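Local coordinates for putative MCP-type signal transduction protein (Campylobacter jejuni subsp. jejuni serotype O:2, PDB 4WY9) that serves as a chemoreceptor for chemotaxis, its periplasmic tandem-PAS sensing domain probably recognising ligands indirectly, at residues Ile234-Ile247 against Phe255-Ile269. Numbering follows the deposited sequence.
Sequences INPNKGAQETYKAI and FNYIASDGDDSYAAI. With ACT (acetate ion), chain B.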
ATOM      1  N   ILE A 234      17.324  -8.888   8.497  1.00 11.21           N
ATOM      2  CA  ILE A 234      18.205  -7.908   9.104  1.00 12.79           C
ATOM      3  C   ILE A 234      18.292  -8.040  10.607  1.00 11.82           C
ATOM      4  O   ILE A 234      19.190  -7.483  11.227  1.00 14.56           O
ATOM      5  CB  ILE A 234      17.831  -6.483   8.668  1.00 16.40           C
ATOM      6  CG1 ILE A 234      16.466  -6.122   9.145  1.00 18.60           C
ATOM      7  CG2 ILE A 234      17.909  -6.349   7.119  1.00 16.98           C
ATOM      8  CD1 ILE A 234      16.482  -5.187  10.272  1.00 20.81           C
ATOM      9  N   ASN A 235      17.379  -8.817  11.186  1.00 11.03           N
ATOM     10  CA  ASN A 235      17.369  -9.028  12.642  1.00 11.08           C
ATOM     11  C   ASN A 235      17.110 -10.510  12.945  1.00 10.49           C
ATOM     12  O   ASN A 235      16.052 -10.881  13.420  1.00 11.55           O
ATOM     13  CB  ASN A 235      16.338  -8.142  13.338  1.00 11.15           C
ATOM     14  CG  ASN A 235      16.454  -8.211  14.836  1.00 11.47           C
ATOM     15  OD1 ASN A 235      17.555  -8.361  15.372  1.00 14.20           O
ATOM     16  ND2 ASN A 235      15.316  -8.099  15.532  1.00 11.11           N
ATOM     17  N   PRO A 236      18.098 -11.376  12.672  1.00 11.02           N
ATOM     18  CA  PRO A 236      17.857 -12.814  12.749  1.00 11.08           C
ATOM     19  C   PRO A 236      17.992 -13.428  14.144  1.00 13.14           C
ATOM     20  O   PRO A 236      17.792 -14.634  14.311  1.00 16.58           O
ATOM     21  CB  PRO A 236      18.933 -13.374  11.814  1.00 12.55           C
ATOM     22  CG  PRO A 236      20.073 -12.415  12.003  1.00 12.12           C
ATOM     23  CD  PRO A 236      19.402 -11.061  12.051  1.00 10.99           C
ATOM     24  N   ASN A 237      18.283 -12.629  15.153  1.00 11.74           N
ATOM     25  CA  ASN A 237      18.595 -13.207  16.449  1.00 14.27           C
ATOM     26  C   ASN A 237      17.440 -14.015  17.037  1.00 13.49           C
ATOM     27  O   ASN A 237      16.271 -13.725  16.786  1.00 13.86           O
ATOM     28  CB  ASN A 237      19.088 -12.145  17.399  1.00 17.35           C
ATOM     29  CG  ASN A 237      17.993 -11.432  18.073  1.00 18.35           C
ATOM     30  OD1 ASN A 237      17.546 -11.854  19.154  1.00 23.66           O
ATOM     31  ND2 ASN A 237      17.568 -10.324  17.529  1.00 19.19           N
ATOM     32  N   LYS A 238      17.770 -15.017  17.846  1.00 13.30           N
ATOM     33  CA  LYS A 238      16.781 -15.936  18.398  1.00 14.46           C
ATOM     34  C   LYS A 238      15.746 -15.194  19.258  1.00 13.77           C
ATOM     35  O   LYS A 238      14.601 -15.605  19.329  1.00 14.01           O
ATOM     36  CB  LYS A 238      17.470 -17.022  19.234  1.00 18.46           C
ATOM     37  CG  LYS A 238      16.487 -18.013  19.826  1.00 26.33           C
ATOM     38  CD  LYS A 238      17.188 -19.106  20.638  1.00 32.17           C
ATOM     39  CE  LYS A 238      16.211 -20.198  21.065  1.00 38.77           C
ATOM     40  NZ  LYS A 238      16.806 -21.105  22.076  1.00 45.66           N
ATOM     41  N   GLY A 239      16.157 -14.083  19.866  1.00 13.61           N
ATOM     42  CA  GLY A 239      15.267 -13.313  20.720  1.00 12.34           C
ATOM     43  C   GLY A 239      14.226 -12.490  19.970  1.00 12.44           C
ATOM     44  O   GLY A 239      13.426 -11.788  20.586  1.00 13.68           O
ATOM     45  N   ALA A 240      14.216 -12.585  18.633  1.00 11.59           N
ATOM     46  CA  ALA A 240      13.246 -11.884  17.802  1.00 11.24           C
ATOM     47  C   ALA A 240      12.226 -12.862  17.215  1.00 10.92           C
ATOM     48  O   ALA A 240      11.183 -12.448  16.672  1.00 11.77           O
ATOM     49  CB  ALA A 240      13.938 -11.144  16.719  1.00 11.84           C
ATOM     50  N   GLN A 241      12.527 -14.146  17.269  1.00 12.11           N
ATOM     51  CA  GLN A 241      11.788 -15.112  16.493  1.00 13.79           C
ATOM     52  C   GLN A 241      10.349 -15.325  16.941  1.00 15.09           C
ATOM     53  O   GLN A 241       9.474 -15.605  16.118  1.00 15.93           O
ATOM     54  CB  GLN A 241      12.535 -16.448  16.494  1.00 15.58           C
ATOM     55  CG  GLN A 241      13.904 -16.376  15.856  1.00 17.25           C
ATOM     56  CD  GLN A 241      13.883 -15.910  14.427  1.00 18.73           C
ATOM     57  OE1 GLN A 241      12.990 -16.273  13.662  1.00 19.08           O
ATOM     58  NE2 GLN A 241      14.845 -15.105  14.062  1.00 20.04           N
ATOM     59  N   GLU A 242      10.076 -15.208  18.237  1.00 15.38           N
ATOM     60  CA  GLU A 242       8.711 -15.371  18.718  1.00 17.15           C
ATOM     61  C   GLU A 242       7.801 -14.308  18.092  1.00 15.93           C
ATOM     62  O   GLU A 242       6.648 -14.592  17.713  1.00 15.74           O
ATOM     63  CB  GLU A 242       8.638 -15.273  20.232  1.00 19.86           C
ATOM     64  CG  GLU A 242       7.276 -15.619  20.765  1.00 19.44           C
ATOM     65  CD  GLU A 242       7.199 -15.584  22.283  1.00 23.48           C
ATOM     66  OE1 GLU A 242       8.196 -15.136  22.910  1.00 25.65           O
ATOM     67  OE2 GLU A 242       6.137 -15.967  22.823  1.00 23.58           O
ATOM     68  N   THR A 243       8.299 -13.095  18.022  1.00 13.72           N
ATOM     69  CA  THR A 243       7.550 -11.984  17.425  1.00 13.45           C
ATOM     70  C   THR A 243       7.312 -12.259  15.950  1.00 12.79           C
ATOM     71  O   THR A 243       6.204 -12.014  15.431  1.00 12.50           O
ATOM     72  CB  THR A 243       8.279 -10.661  17.655  1.00 11.72           C
ATOM     73  OG1 THR A 243       8.382 -10.429  19.069  1.00 12.09           O
ATOM     74  CG2 THR A 243       7.588  -9.521  16.998  1.00 12.41           C
ATOM     75  N   TYR A 244       8.340 -12.746  15.248  1.00 11.51           N
ATOM     76  CA  TYR A 244       8.188 -13.027  13.825  1.00 12.91           C
ATOM     77  C   TYR A 244       7.145 -14.102  13.555  1.00 14.95           C
ATOM     78  O   TYR A 244       6.450 -14.068  12.530  1.00 15.16           O
ATOM     79  CB  TYR A 244       9.523 -13.457  13.204  1.00 14.51           C
ATOM     80  CG  TYR A 244      10.613 -12.453  13.296  1.00 13.27           C
ATOM     81  CD1 TYR A 244      10.335 -11.107  13.516  1.00 13.15           C
ATOM     82  CD2 TYR A 244      11.947 -12.826  13.181  1.00 12.17           C
ATOM     83  CE1 TYR A 244      11.326 -10.181  13.593  1.00 12.11           C
ATOM     84  CE2 TYR A 244      12.945 -11.913  13.258  1.00 11.86           C
ATOM     85  CZ  TYR A 244      12.641 -10.588  13.485  1.00 10.96           C
ATOM     86  OH  TYR A 244      13.633  -9.663  13.587  1.00 13.57           O
ATOM     87  N   LYS A 245       7.058 -15.082  14.447  1.00 16.83           N
ATOM     88  CA  LYS A 245       6.058 -16.125  14.291  1.00 19.50           C
ATOM     89  C   LYS A 245       4.642 -15.532  14.354  1.00 18.91           C
ATOM     90  O   LYS A 245       3.780 -15.901  13.560  1.00 19.08           O
ATOM     91  CB  LYS A 245       6.217 -17.219  15.360  1.00 25.88           C
ATOM     92  CG  LYS A 245       7.047 -18.386  14.929  1.00 34.84           C
ATOM     93  CD  LYS A 245       6.486 -19.699  15.425  1.00 41.37           C
ATOM     94  CE  LYS A 245       6.496 -19.771  16.940  1.00 47.68           C
ATOM     95  NZ  LYS A 245       6.233 -21.167  17.415  1.00 50.21           N
ATOM     96  N   ALA A 246       4.420 -14.612  15.283  1.00 17.52           N
ATOM     97  CA  ALA A 246       3.123 -13.951  15.386  1.00 17.98           C
ATOM     98  C   ALA A 246       2.769 -13.188  14.128  1.00 18.76           C
ATOM     99  O   ALA A 246       1.637 -13.228  13.646  1.00 18.14           O
ATOM    100  CB  ALA A 246       3.091 -13.003  16.604  1.00 20.31           C
ATOM    101  N   ILE A 247       3.762 -12.475  13.587  1.00 15.13           N
ATOM    102  CA  ILE A 247       3.558 -11.746  12.344  1.00 16.08           C
ATOM    103  C   ILE A 247       3.219 -12.690  11.227  1.00 16.84           C
ATOM    104  O   ILE A 247       2.267 -12.462  10.489  1.00 17.18           O
ATOM    105  CB  ILE A 247       4.787 -10.885  11.994  1.00 12.82           C
ATOM    106  CG1 ILE A 247       4.984  -9.773  13.014  1.00 13.72           C
ATOM    107  CG2 ILE A 247       4.661 -10.306  10.603  1.00 15.00           C
ATOM    108  CD1 ILE A 247       6.361  -9.108  12.983  1.00 12.64           C
ATOM    109  N   PHE A 255       5.319  -9.426  23.273  1.00  8.58           N
ATOM    110  CA  PHE A 255       6.424 -10.333  23.398  1.00  9.57           C
ATOM    111  C   PHE A 255       7.674  -9.670  23.935  1.00  9.34           C
ATOM    112  O   PHE A 255       7.874  -8.471  23.756  1.00 10.48           O
ATOM    113  CB  PHE A 255       6.748 -10.950  22.009  1.00 11.15           C
ATOM    114  CG  PHE A 255       5.575 -11.558  21.345  1.00 12.60           C
ATOM    115  CD1 PHE A 255       5.131 -12.798  21.691  1.00 16.45           C
ATOM    116  CD2 PHE A 255       4.865 -10.840  20.398  1.00 12.84           C
ATOM    117  CE1 PHE A 255       4.018 -13.361  21.109  1.00 15.94           C
ATOM    118  CE2 PHE A 255       3.745 -11.387  19.791  1.00 14.47           C
ATOM    119  CZ  PHE A 255       3.328 -12.651  20.142  1.00 16.37           C
ATOM    120  N   ASN A 256       8.536 -10.454  24.549  1.00  9.00           N
ATOM    121  CA  ASN A 256       9.922 -10.066  24.713  1.00  9.83           C
ATOM    122  C   ASN A 256      10.571 -10.094  23.344  1.00  9.72           C
ATOM    123  O   ASN A 256      10.361 -11.036  22.571  1.00 11.20           O
ATOM    124  CB  ASN A 256      10.636 -10.998  25.689  1.00 11.88           C
ATOM    125  CG  ASN A 256      10.277 -10.722  27.163  1.00 14.66           C
ATOM    126  OD1 ASN A 256       9.231 -10.151  27.495  1.00 23.24           O
ATOM    127  ND2 ASN A 256      11.099 -11.182  28.033  1.00 21.64           N
ATOM    128  N   TYR A 257      11.372  -9.096  23.030  1.00  9.69           N
ATOM    129  CA  TYR A 257      11.897  -8.922  21.683  1.00  8.22           C
ATOM    130  C   TYR A 257      13.228  -8.210  21.710  1.00  9.95           C
ATOM    131  O   TYR A 257      13.358  -7.182  22.321  1.00 11.85           O
ATOM    132  CB  TYR A 257      10.887  -8.089  20.866  1.00  8.71           C
ATOM    133  CG  TYR A 257      11.304  -7.740  19.449  1.00  8.46           C
ATOM    134  CD1 TYR A 257      11.254  -8.686  18.441  1.00  8.86           C
ATOM    135  CD2 TYR A 257      11.714  -6.446  19.122  1.00  8.24           C
ATOM    136  CE1 TYR A 257      11.613  -8.374  17.159  1.00  8.56           C
ATOM    137  CE2 TYR A 257      12.074  -6.125  17.820  1.00  7.96           C
ATOM    138  CZ  TYR A 257      12.037  -7.097  16.854  1.00  7.11           C
ATOM    139  OH  TYR A 257      12.416  -6.806  15.570  1.00  9.17           O
ATOM    140  N   ILE A 258      14.209  -8.749  20.995  0.51  9.11           N
ATOM    141  CA  ILE A 258      15.492  -8.095  20.846  0.51  9.46           C
ATOM    142  C   ILE A 258      15.537  -7.444  19.471  0.51  9.24           C
ATOM    143  O   ILE A 258      15.516  -8.144  18.460  0.51 10.99           O
ATOM    144  CB  ILE A 258      16.674  -9.053  21.027  0.51 10.98           C
ATOM    145  CG1 ILE A 258      16.628  -9.663  22.431  0.51 12.46           C
ATOM    146  CG2 ILE A 258      17.973  -8.323  20.768  0.51 12.98           C
ATOM    147  CD1 ILE A 258      17.739 -10.631  22.688  0.51 13.06           C
ATOM    148  N   ALA A 259      15.563  -6.116  19.459  1.00  9.09           N
ATOM    149  CA  ALA A 259      15.423  -5.349  18.224  1.00  9.22           C
ATOM    150  C   ALA A 259      16.701  -5.350  17.402  1.00 10.25           C
ATOM    151  O   ALA A 259      17.751  -5.757  17.876  1.00 12.10           O
ATOM    152  CB  ALA A 259      15.022  -3.930  18.539  1.00 10.68           C
ATOM    153  N   SER A 260      16.595  -4.894  16.152  1.00 10.34           N
ATOM    154  CA  SER A 260      17.719  -4.902  15.239  1.00 12.94           C
ATOM    155  C   SER A 260      18.847  -3.988  15.711  1.00 15.69           C
ATOM    156  O   SER A 260      20.001  -4.168  15.307  1.00 20.05           O
ATOM    157  CB  SER A 260      17.261  -4.467  13.832  1.00 14.30           C
ATOM    158  OG  SER A 260      16.782  -3.144  13.844  1.00 16.25           O
ATOM    159  N   ASP A 261      18.519  -2.966  16.499  1.00 16.82           N
ATOM    160  CA  ASP A 261      19.548  -2.069  17.078  1.00 18.53           C
ATOM    161  C   ASP A 261      20.148  -2.656  18.366  1.00 17.56           C
ATOM    162  O   ASP A 261      20.917  -1.970  19.035  1.00 19.27           O
ATOM    163  CB  ASP A 261      18.956  -0.662  17.387  1.00 19.18           C
ATOM    164  CG  ASP A 261      17.700  -0.686  18.256  1.00 19.58           C
ATOM    165  OD1 ASP A 261      17.503  -1.642  19.011  1.00 17.03           O
ATOM    166  OD2 ASP A 261      16.897   0.360  18.219  1.00 18.27           O
ATOM    167  N   GLY A 262      19.753  -3.890  18.738  1.00 15.32           N
ATOM    168  CA  GLY A 262      20.270  -4.559  19.909  1.00 15.77           C
ATOM    169  C   GLY A 262      19.472  -4.383  21.183  1.00 14.82           C
ATOM    170  O   GLY A 262      19.785  -5.038  22.196  1.00 17.65           O
ATOM    171  N   ASP A 263      18.483  -3.514  21.168  1.00 13.85           N
ATOM    172  CA  ASP A 263      17.760  -3.193  22.377  1.00 13.45           C
ATOM    173  C   ASP A 263      16.824  -4.326  22.801  1.00 10.30           C
ATOM    174  O   ASP A 263      15.887  -4.696  22.081  1.00 10.36           O
ATOM    175  CB  ASP A 263      16.913  -1.925  22.220  1.00 13.67           C
ATOM    176  CG  ASP A 263      17.730  -0.643  22.201  1.00 17.13           C
ATOM    177  OD1 ASP A 263      18.931  -0.664  22.511  1.00 20.72           O
ATOM    178  OD2 ASP A 263      17.136   0.416  21.931  1.00 16.47           O
ATOM    179  N   ASP A 264      17.015  -4.800  24.025  1.00  9.67           N
ATOM    180  CA  ASP A 264      16.124  -5.753  24.647  1.00  9.13           C
ATOM    181  C   ASP A 264      14.819  -5.031  25.004  1.00  7.98           C
ATOM    182  O   ASP A 264      14.837  -4.066  25.776  1.00  9.70           O
ATOM    183  CB  ASP A 264      16.799  -6.344  25.882  1.00 10.41           C
ATOM    184  CG  ASP A 264      16.074  -7.537  26.444  1.00 13.26           C
ATOM    185  OD1 ASP A 264      14.965  -7.835  26.018  1.00 14.13           O
ATOM    186  OD2 ASP A 264      16.668  -8.190  27.312  1.00 15.48           O
ATOM    187  N   SER A 265      13.703  -5.478  24.442  1.00  8.17           N
ATOM    188  CA  SER A 265      12.488  -4.703  24.413  1.00  7.54           C
ATOM    189  C   SER A 265      11.246  -5.508  24.754  1.00  7.36           C
ATOM    190  O   SER A 265      11.261  -6.746  24.711  1.00  7.91           O
ATOM    191  CB  SER A 265      12.287  -4.067  23.023  1.00  8.25           C
ATOM    192  OG  SER A 265      13.455  -3.354  22.592  1.00  8.58           O
ATOM    193  N   TYR A 266      10.162  -4.792  25.056  1.00  7.36           N
ATOM    194  CA  TYR A 266       8.821  -5.319  24.902  1.00  7.29           C
ATOM    195  C   TYR A 266       8.345  -4.935  23.510  1.00  7.13           C
ATOM    196  O   TYR A 266       8.617  -3.828  23.042  1.00  7.86           O
ATOM    197  CB  TYR A 266       7.869  -4.771  25.963  1.00  7.95           C
ATOM    198  CG  TYR A 266       8.287  -5.125  27.374  1.00  7.83           C
ATOM    199  CD1 TYR A 266       8.208  -6.420  27.822  1.00  9.19           C
ATOM    200  CD2 TYR A 266       8.730  -4.145  28.256  1.00  9.04           C
ATOM    201  CE1 TYR A 266       8.610  -6.769  29.113  1.00  9.14           C
ATOM    202  CE2 TYR A 266       9.118  -4.473  29.527  1.00  8.85           C
ATOM    203  CZ  TYR A 266       9.047  -5.782  29.965  1.00  8.97           C
ATOM    204  OH  TYR A 266       9.440  -6.091  31.244  1.00 10.26           O
ATOM    205  N   ALA A 267       7.631  -5.829  22.839  1.00  9.43           N
ATOM    206  CA  ALA A 267       7.106  -5.552  21.495  1.00 10.39           C
ATOM    207  C   ALA A 267       5.685  -6.004  21.392  1.00 10.53           C
ATOM    208  O   ALA A 267       5.385  -7.151  21.741  1.00 15.81           O
ATOM    209  CB  ALA A 267       7.934  -6.230  20.423  1.00 12.96           C
ATOM    210  N   ALA A 268       4.820  -5.163  20.848  1.00  7.15           N
ATOM    211  CA  ALA A 268       3.475  -5.565  20.546  1.00  7.31           C
ATOM    212  C   ALA A 268       3.272  -5.675  19.049  1.00  6.97           C
ATOM    213  O   ALA A 268       3.835  -4.879  18.273  1.00  7.12           O
ATOM    214  CB  ALA A 268       2.467  -4.611  21.125  1.00  9.60           C
ATOM    215  N   ILE A 269       2.449  -6.634  18.655  1.00  6.82           N
ATOM    216  CA  ILE A 269       2.035  -6.839  17.274  1.00  7.99           C
ATOM    217  C   ILE A 269       0.534  -6.734  17.207  1.00  7.79           C
ATOM    218  O   ILE A 269      -0.162  -7.346  18.017  1.00  8.25           O
ATOM    219  CB  ILE A 269       2.463  -8.233  16.715  1.00 10.92           C
ATOM    220  CG1 ILE A 269       3.974  -8.368  16.748  1.00 14.92           C
ATOM    221  CG2 ILE A 269       1.927  -8.514  15.331  1.00 14.31           C
ATOM    222  CD1 ILE A 269       4.640  -7.453  15.886  1.00 16.97           C
TER
HETATM  223  C   ACT B 401      13.417  -3.674  14.667  1.00 10.17           C
HETATM  224  O   ACT B 401      14.232  -2.848  14.163  1.00 11.61           O
HETATM  225  OXT ACT B 401      13.893  -4.667  15.289  1.00  9.46           O
HETATM  226  CH3 ACT B 401      11.949  -3.507  14.489  1.00 10.85           C
HETATM  227  O   HOH W   1      10.420 -12.098  20.046  1.00 12.76           O
HETATM  228  O   HOH W   2       7.785 -13.229  24.887  1.00 19.44           O
HETATM  229  O   HOH W   3      10.821 -13.877  22.946  1.00 31.76           O
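Y244 CE1 lies at the edge of the Y257 ring, near its plane; the two side chains cross at about a right angle. Acetate OXT also lies at the ring edge, beside Y257 CE2 and CZ, and water 1 sits there in the plane. T243 OG1 and A240 CB approach the ring obliquely. A240 CB is 3.6 Å from Y257 CE1. The Y244 ring has A240 O over the centre of one face and N235 O in plane at its edge. The F255 ring carries T243 CA and E242 O over one face. A246 CB reaches it obliquely, 3.6 Å from F255 CZ. The carboxylate of E242 lies beside CD1 of that ring, the two planes 57° apart. Deeper in, T243 CG2 and I247 CG1 meet I269.

The N235 amide carries the polar end. Its CG is anti to the backbone N (chi1 -172°), which sends ND2 toward the strand. N235 ND2 donates to I258 O at 2.9 Å, almost straight at 175° and on a lone pair of the carbonyl. N237 ND2 reaches the same I258 O from above the carbonyl plane. N237 ND2 also bonds N235 OD1, which links the two amides. I258 N donates to G239 O. Y244 OH gives its proton to N235 O at 2.7 Å.

Y257 OH donates to acetate OXT at 2.6 Å. S260 N binds the same oxygen, and S260 OG donates to acetate O at 2.6 Å. H221 NE2 also bonds the acetate, probably from the crystallisation liquor.

The contact packs helix 241-249 and the loop before it onto edge strand 253-258 and, through I269, its neighbour 264-274, as in a PAS-type sensor domain. Two amide donors grip one carbonyl, and hydroxyl and backbone donors gather round a small carboxylate. This is consistent with a pocket able to hold a small anion, but does not identify a natural ligand.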